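Ethylbenzene dehydrogenase alpha-subunit (Aromatoleum aromaticum, PDB 2IVF) is the alpha-subunit of a molybdenum enzyme of the molybdopterin oxidoreductase family, holding a molybdenum atom, two pterin guanine dinucleotide cofactors and an iron/sulfur cluster. Local coordinates at residues 304-307 with 308-312; 427-430 with 431-435; 464-468 with 469-473. All coordinates share one frame; numbering follows the deposited sequence.

Interaction 1: 304-307 with 308-312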
loop_
_atom_site.group_PDB
_atom_site.type_symbol
_atom_site.label_atom_id
_atom_site.label_comp_id
_atom_site.label_asym_id
_atom_site.label_seq_id
_atom_site.Cartn_x
_atom_site.Cartn_y
_atom_site.Cartn_z
ATOM N N ALA A 304 3.992 -14.620 -23.313
ATOM C CA ALA A 304 3.921 -14.661 -24.786
ATOM C C ALA A 304 3.279 -15.943 -25.257
ATOM O O ALA A 304 2.469 -15.929 -26.173
ATOM C CB ALA A 304 5.281 -14.538 -25.404
ATOM N N ALA A 305 3.693 -17.069 -24.676
ATOM C CA ALA A 305 3.169 -18.353 -25.118
ATOM C C ALA A 305 1.650 -18.388 -24.876
ATOM O O ALA A 305 0.890 -18.975 -25.654
ATOM C CB ALA A 305 3.894 -19.505 -24.408
ATOM N N PHE A 306 1.217 -17.833 -23.762
ATOM C CA PHE A 306 -0.226 -17.814 -23.464
ATOM C C PHE A 306 -0.943 -17.032 -24.553
ATOM O O PHE A 306 -1.892 -17.512 -25.169
ATOM C CB PHE A 306 -0.507 -17.284 -22.063
ATOM C CG PHE A 306 -1.971 -16.958 -21.818
ATOM C CD1 PHE A 306 -2.898 -17.958 -21.534
ATOM C CD2 PHE A 306 -2.416 -15.663 -21.904
ATOM C CE1 PHE A 306 -4.243 -17.643 -21.355
ATOM C CE2 PHE A 306 -3.739 -15.363 -21.745
ATOM C CZ PHE A 306 -4.652 -16.355 -21.459
ATOM N N TRP A 307 -0.456 -15.841 -24.831
ATOM C CA TRP A 307 -1.146 -14.956 -25.747
ATOM C C TRP A 307 -1.016 -15.428 -27.190
ATOM O O TRP A 307 -1.964 -15.289 -27.958
ATOM C CB TRP A 307 -0.664 -13.521 -25.616
ATOM C CG TRP A 307 -1.106 -12.885 -24.408
ATOM C CD1 TRP A 307 -0.356 -12.597 -23.344
ATOM C CD2 TRP A 307 -2.427 -12.448 -24.115
ATOM N NE1 TRP A 307 -1.113 -12.008 -22.375
ATOM C CE2 TRP A 307 -2.398 -11.890 -22.836
ATOM C CE3 TRP A 307 -3.641 -12.463 -24.822
ATOM C CZ2 TRP A 307 -3.531 -11.358 -22.230
ATOM C CZ3 TRP A 307 -4.766 -11.933 -24.207
ATOM C CH2 TRP A 307 -4.693 -11.374 -22.943
ATOM N N LEU A 308 0.083 -16.072 -27.524
ATOM C CA LEU A 308 0.187 -16.641 -28.850
ATOM C C LEU A 308 -0.793 -17.851 -28.975
ATOM O O LEU A 308 -1.365 -18.112 -30.035
ATOM C CB LEU A 308 1.627 -17.033 -29.120
ATOM C CG LEU A 308 2.597 -15.839 -29.223
ATOM C CD1 LEU A 308 4.069 -16.292 -29.278
ATOM C CD2 LEU A 308 2.259 -14.981 -30.460
ATOM N N GLY A 309 -0.944 -18.613 -27.908
ATOM C CA GLY A 309 -1.929 -19.705 -27.878
ATOM C C GLY A 309 -3.328 -19.181 -28.150
ATOM O O GLY A 309 -4.084 -19.761 -28.963
ATOM N N LEU A 310 -3.664 -18.056 -27.527
ATOM C CA LEU A 310 -4.950 -17.403 -27.754
ATOM C C LEU A 310 -5.084 -16.976 -29.217
ATOM O O LEU A 310 -6.143 -17.102 -29.814
ATOM C CB LEU A 310 -5.137 -16.190 -26.846
ATOM C CG LEU A 310 -5.928 -16.415 -25.537
ATOM C CD1 LEU A 310 -5.446 -17.613 -24.709
ATOM C CD2 LEU A 310 -6.020 -15.126 -24.720
ATOM N N SER A 311 -4.016 -16.424 -29.782
ATOM C CA SER A 311 -4.054 -15.987 -31.160
ATOM C C SER A 311 -4.209 -17.165 -32.084
ATOM O O SER A 311 -4.922 -17.080 -33.082
ATOM C CB SER A 311 -2.785 -15.243 -31.509
ATOM O OG SER A 311 -2.626 -14.125 -30.658
ATOM N N GLN A 312 -3.517 -18.273 -31.776
ATOM C CA GLN A 312 -3.616 -19.466 -32.572
ATOM C C GLN A 312 -5.039 -19.987 -32.567
ATOM O O GLN A 312 -5.553 -20.410 -33.595
ATOM C CB GLN A 312 -2.654 -20.541 -32.079
ATOM C CG GLN A 312 -2.450 -21.690 -33.058
ATOM C CD GLN A 312 -3.523 -22.780 -33.040
ATOM O OE1 GLN A 312 -3.612 -23.561 -33.995
ATOM N NE2 GLN A 312 -4.341 -22.828 -31.988
#
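F306 carries its CG anti to the backbone N (chi1 167°) whereas W307 holds its CG beside that N (chi1 -72°), and the opposite choices bring both aromatic rings to L310, one turn further on. The two methyls of L310 divide the work. CD1 sits over one face of the F306 ring, 3.9 Å from the centroid of that ring and displaced toward the rim, a CH-pi contact. CD2 turns to the benzo part of the indole, with L310 CD2 3.5 Å from W307 CZ3. Between the neighbours themselves, F306 CE2 lies over the centre of the W307 ring. All of this lies on the buried flanks of helix 303-316, against which helices 414-421, 425-437 and 454-467 pack within the molybdopterin oxidoreductase region; F251 meets the W307 ring edge-to-face. The side chain of W307 comes to about 7 Å from the bound MGD. The W307 carbonyl has two donors, S311 N and S311 OG, each 3.0 Å from W307 O and approaching from opposite faces of the carbonyl plane, so the buried serine hydroxyl spends its proton within its own helix. L308 N meets A304 O at 2.7 Å, and L308 CG lies against the same oxygen.

Interaction 2: 427-430 with 431-435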
loop_
_atom_site.group_PDB
_atom_site.type_symbol
_atom_site.label_atom_id
_atom_site.label_comp_id
_atom_site.label_asym_id
_atom_site.label_seq_id
_atom_site.Cartn_x
_atom_site.Cartn_y
_atom_site.Cartn_z
ATOM N N LEU A 427 -8.165 -23.664 -20.599
ATOM C CA LEU A 427 -8.218 -22.244 -20.303
ATOM C C LEU A 427 -7.682 -21.386 -21.461
ATOM O O LEU A 427 -8.174 -20.298 -21.735
ATOM C CB LEU A 427 -7.430 -22.004 -19.003
ATOM C CG LEU A 427 -7.555 -20.684 -18.285
ATOM C CD1 LEU A 427 -9.057 -20.189 -18.226
ATOM C CD2 LEU A 427 -6.916 -20.758 -16.893
ATOM N N ILE A 428 -6.635 -21.860 -22.111
ATOM C CA ILE A 428 -6.149 -21.237 -23.337
ATOM C C ILE A 428 -7.280 -21.194 -24.391
ATOM O O ILE A 428 -7.582 -20.131 -24.977
ATOM C CB ILE A 428 -4.946 -21.989 -23.884
ATOM C CG1 ILE A 428 -3.758 -21.852 -22.902
ATOM C CG2 ILE A 428 -4.629 -21.481 -25.331
ATOM C CD1 ILE A 428 -2.394 -22.572 -23.359
ATOM N N ARG A 429 -7.941 -22.330 -24.593
ATOM C CA ARG A 429 -9.001 -22.399 -25.602
ATOM C C ARG A 429 -10.204 -21.557 -25.192
ATOM O O ARG A 429 -10.741 -20.808 -26.017
ATOM C CB ARG A 429 -9.401 -23.840 -25.891
ATOM C CG ARG A 429 -10.007 -24.017 -27.286
ATOM C CD ARG A 429 -9.981 -25.431 -27.768
ATOM N NE ARG A 429 -8.750 -25.845 -28.426
ATOM C CZ ARG A 429 -8.090 -26.974 -28.151
ATOM N NH1 ARG A 429 -8.487 -27.815 -27.184
ATOM N NH2 ARG A 429 -6.996 -27.259 -28.843
ATOM N N GLU A 430 -10.617 -21.646 -23.921
ATOM C CA GLU A 430 -11.723 -20.819 -23.436
ATOM C C GLU A 430 -11.488 -19.318 -23.601
ATOM O O GLU A 430 -12.361 -18.594 -24.074
ATOM C CB GLU A 430 -12.002 -21.076 -21.964
ATOM C CG GLU A 430 -13.200 -20.289 -21.431
ATOM C CD GLU A 430 -13.470 -20.608 -19.959
ATOM O OE1 GLU A 430 -13.274 -21.784 -19.583
ATOM O OE2 GLU A 430 -13.841 -19.674 -19.235
ATOM N N LEU A 431 -10.319 -18.856 -23.178
ATOM C CA LEU A 431 -9.990 -17.463 -23.283
ATOM C C LEU A 431 -9.717 -16.996 -24.717
ATOM O O LEU A 431 -10.003 -15.831 -25.046
ATOM C CB LEU A 431 -8.852 -17.091 -22.334
ATOM C CG LEU A 431 -9.257 -17.141 -20.848
ATOM C CD1 LEU A 431 -8.044 -17.008 -19.852
ATOM C CD2 LEU A 431 -10.366 -16.085 -20.511
ATOM N N GLY A 432 -9.173 -17.874 -25.558
ATOM C CA GLY A 432 -9.064 -17.594 -26.998
ATOM C C GLY A 432 -10.401 -17.216 -27.580
ATOM O O GLY A 432 -10.547 -16.206 -28.289
ATOM N N ARG A 433 -11.401 -18.033 -27.264
ATOM C CA ARG A 433 -12.718 -17.865 -27.807
ATOM C C ARG A 433 -13.387 -16.630 -27.227
ATOM O O ARG A 433 -14.098 -15.909 -27.947
ATOM C CB ARG A 433 -13.563 -19.133 -27.573
ATOM C CG ARG A 433 -13.002 -20.322 -28.329
ATOM C CD ARG A 433 -13.643 -21.610 -27.920
ATOM N NE ARG A 433 -13.286 -22.692 -28.833
ATOM C CZ ARG A 433 -13.698 -23.946 -28.687
ATOM N NH1 ARG A 433 -14.437 -24.299 -27.629
ATOM N NH2 ARG A 433 -13.318 -24.857 -29.577
ATOM N N LYS A 434 -13.150 -16.358 -25.947
ATOM C CA LYS A 434 -13.779 -15.236 -25.302
ATOM C C LYS A 434 -13.224 -13.918 -25.758
ATOM O O LYS A 434 -13.973 -12.981 -25.944
ATOM C CB LYS A 434 -13.676 -15.334 -23.789
ATOM C CG LYS A 434 -14.595 -16.398 -23.253
ATOM C CD LYS A 434 -14.554 -16.569 -21.770
ATOM C CE LYS A 434 -15.719 -17.456 -21.282
ATOM N NZ LYS A 434 -15.598 -17.719 -19.836
ATOM N N VAL A 435 -11.905 -13.838 -25.887
ATOM C CA VAL A 435 -11.276 -12.606 -26.358
ATOM C C VAL A 435 -11.833 -12.210 -27.741
ATOM O O VAL A 435 -12.047 -11.031 -28.026
ATOM C CB VAL A 435 -9.739 -12.778 -26.433
ATOM C CG1 VAL A 435 -9.098 -11.590 -27.098
ATOM C CG2 VAL A 435 -9.157 -12.919 -25.006
#
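E430 OE2 is gripped by two cations, K434 NZ, 2.7 Å from E430 OE2 in a hydrogen-bonded salt bridge, and R279 of the beta-subunit, a separate chain, while K434 NZ has a second acid in E277. The lysine nitrogen comes to the anti side of the E430 carboxylate, 30° out of its plane. E430 has its CG anti to the amide nitrogen (chi1 -177°), and the two extended chains run side by side in the same direction, which brings K434 CE to 3.8 Å from E430 CG. This alternation of charges would be expected to keep both groups ionised. On the next flank of the helix R429 and R433 also lie side by side. R429 CG rests over one face of the R433 guanidinium, 3.8 Å above its plane, while the two guanidinium planes are 44° apart. The like charges are shared out to separate acids, R433 to E317 and R429 to E415. L427 and L431 form a third pair, with L427 CD1 3.7 Å from L431 CD1. Such i to i+4 pairing is that of an alpha-helix, and leucines on one flank with charged residues on the other make helix 425-437 amphipathic, packed on helix 303-316 and on strand 294-296, an edge strand of the four-stranded parallel sheet, and meeting the beta-subunit through L427, E430 and K434.

Interaction 3: 464-468 with 469-473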
loop_
_atom_site.group_PDB
_atom_site.type_symbol
_atom_site.label_atom_id
_atom_site.label_comp_id
_atom_site.label_asym_id
_atom_site.label_seq_id
_atom_site.Cartn_x
_atom_site.Cartn_y
_atom_site.Cartn_z
ATOM N N ALA A 464 -3.178 -10.611 -29.976
ATOM C CA ALA A 464 -4.508 -11.132 -29.626
ATOM C C ALA A 464 -5.578 -10.037 -29.651
ATOM O O ALA A 464 -6.731 -10.277 -30.061
ATOM C CB ALA A 464 -4.449 -11.830 -28.230
ATOM N N MET A 465 -5.219 -8.851 -29.157
ATOM C CA MET A 465 -6.117 -7.701 -29.212
ATOM C C MET A 465 -6.384 -7.307 -30.659
ATOM O O MET A 465 -7.492 -6.978 -31.003
ATOM C CB MET A 465 -5.578 -6.524 -28.415
ATOM C CG MET A 465 -5.354 -6.856 -26.970
ATOM S SD MET A 465 -6.918 -7.462 -26.175
ATOM C CE MET A 465 -6.250 -8.599 -24.959
ATOM N N ALA A 466 -5.375 -7.314 -31.505
ATOM C CA ALA A 466 -5.577 -7.042 -32.933
ATOM C C ALA A 466 -6.546 -8.018 -33.610
ATOM O O ALA A 466 -7.447 -7.634 -34.403
ATOM C CB ALA A 466 -4.220 -7.108 -33.665
ATOM N N LEU A 467 -6.288 -9.297 -33.367
ATOM C CA LEU A 467 -7.022 -10.362 -34.011
ATOM C C LEU A 467 -8.475 -10.303 -33.568
ATOM O O LEU A 467 -9.322 -10.689 -34.308
ATOM C CB LEU A 467 -6.426 -11.725 -33.673
ATOM C CG LEU A 467 -5.110 -12.028 -34.366
ATOM C CD1 LEU A 467 -4.429 -13.241 -33.660
ATOM C CD2 LEU A 467 -5.298 -12.235 -35.900
ATOM N N SER A 468 -8.728 -9.770 -32.369
ATOM C CA SER A 468 -10.095 -9.671 -31.845
ATOM C C SER A 468 -10.709 -8.276 -32.036
ATOM O O SER A 468 -11.831 -8.032 -31.621
ATOM C CB SER A 468 -10.101 -10.062 -30.382
ATOM O OG SER A 468 -9.187 -9.293 -29.599
ATOM N N GLY A 469 -9.981 -7.375 -32.690
ATOM C CA GLY A 469 -10.457 -6.011 -32.895
ATOM C C GLY A 469 -10.634 -5.232 -31.607
ATOM O O GLY A 469 -11.491 -4.344 -31.530
ATOM N N ASN A 470 -9.793 -5.512 -30.617
ATOM C CA ASN A 470 -9.982 -4.928 -29.283
ATOM C C ASN A 470 -9.069 -3.727 -29.012
ATOM O O ASN A 470 -8.332 -3.675 -28.019
ATOM C CB ASN A 470 -9.852 -6.026 -28.194
ATOM C CG ASN A 470 -11.162 -6.674 -27.882
ATOM O OD1 ASN A 470 -11.303 -7.927 -27.925
ATOM N ND2 ASN A 470 -12.137 -5.850 -27.552
ATOM N N TRP A 471 -9.163 -2.735 -29.893
ATOM C CA TRP A 471 -8.642 -1.397 -29.565
ATOM C C TRP A 471 -9.383 -0.316 -30.286
ATOM O O TRP A 471 -10.116 -0.587 -31.246
ATOM C CB TRP A 471 -7.104 -1.309 -29.694
ATOM C CG TRP A 471 -6.559 -1.281 -31.084
ATOM C CD1 TRP A 471 -6.821 -0.344 -32.047
ATOM C CD2 TRP A 471 -5.587 -2.176 -31.634
ATOM N NE1 TRP A 471 -6.082 -0.628 -33.166
ATOM C CE2 TRP A 471 -5.307 -1.741 -32.932
ATOM C CE3 TRP A 471 -4.929 -3.313 -31.144
ATOM C CZ2 TRP A 471 -4.421 -2.416 -33.775
ATOM C CZ3 TRP A 471 -4.020 -3.967 -31.951
ATOM C CH2 TRP A 471 -3.776 -3.529 -33.267
ATOM N N GLY A 472 -9.239 0.901 -29.759
ATOM C CA GLY A 472 -9.871 2.063 -30.309
ATOM C C GLY A 472 -11.352 2.191 -30.043
ATOM O O GLY A 472 -12.019 3.027 -30.656
ATOM N N LYS A 473 -11.825 1.414 -29.065
ATOM C CA LYS A 473 -13.243 1.302 -28.763
ATOM C C LYS A 473 -13.486 1.445 -27.264
ATOM O O LYS A 473 -12.601 1.167 -26.416
ATOM C CB LYS A 473 -13.757 -0.050 -29.240
ATOM C CG LYS A 473 -13.584 -0.321 -30.717
ATOM C CD LYS A 473 -13.785 -1.832 -31.004
ATOM C CE LYS A 473 -13.630 -2.081 -32.501
ATOM N NZ LYS A 473 -13.772 -3.511 -32.854
#
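W471 lies back against the helix that has just ended, A466 taking the main contact. Its CB leads to a CG set between the backbone N and the carbonyl carbon (chi1 74°), which swings the indole back along the chain. W471 CE3 has A466 N at 4.0 Å and M465 CB at 4.3 Å. Further along the six-membered ring, W471 CZ3 is 3.6 Å from A466 CB, and CH2 is equally near the same methyl. On the pyrrole side NE1 is hydrogen-bonded to Q328, while F324 and F232 meet the indole edge-to-face. The reversal before it is a Schellman motif closing helix 454-467: G469 has positive phi (64°), N470 N reaches M465 O at 2.8 Å in a nearly straight bond (170° at the hydrogen), and G469 N reaches A466 O at 3.1 Å from well above that carbonyl's plane. S468 OG bends back to A464 O, 2.7 Å away, giving a carbonyl of the last turn a side-chain donor. M465 SD packs 3.8 Å from N470 CB, beside strand 440-444. The K473 side chain, extended beyond CG, runs back alongside the turn, and K473 NZ donates to G469 O at 2.8 Å, in the carbonyl plane and on a lone pair.

Along the chain the three contacts follow in series, on helix 303-316, helix 425-437 and the end of helix 454-467, all within the molybdopterin oxidoreductase region. Interactions 1 and 2 have centres about 10 Å apart; interaction 3 has its centre about 14 and 15 Å from theirs. Helix 303-316 touches both others: L310 CD1 packs 3.3 Å from I428 O, and S311 CB 3.4 Å from L467 CD1. V435 completes the circuit by reaching S468. The three lie together beside the four-stranded parallel sheet, with L427 and L431 on strand 294-296 and M465 on strand 440-444, between the beta-subunit interface at interaction 2 and the neighbourhood of the bound MGD near W307.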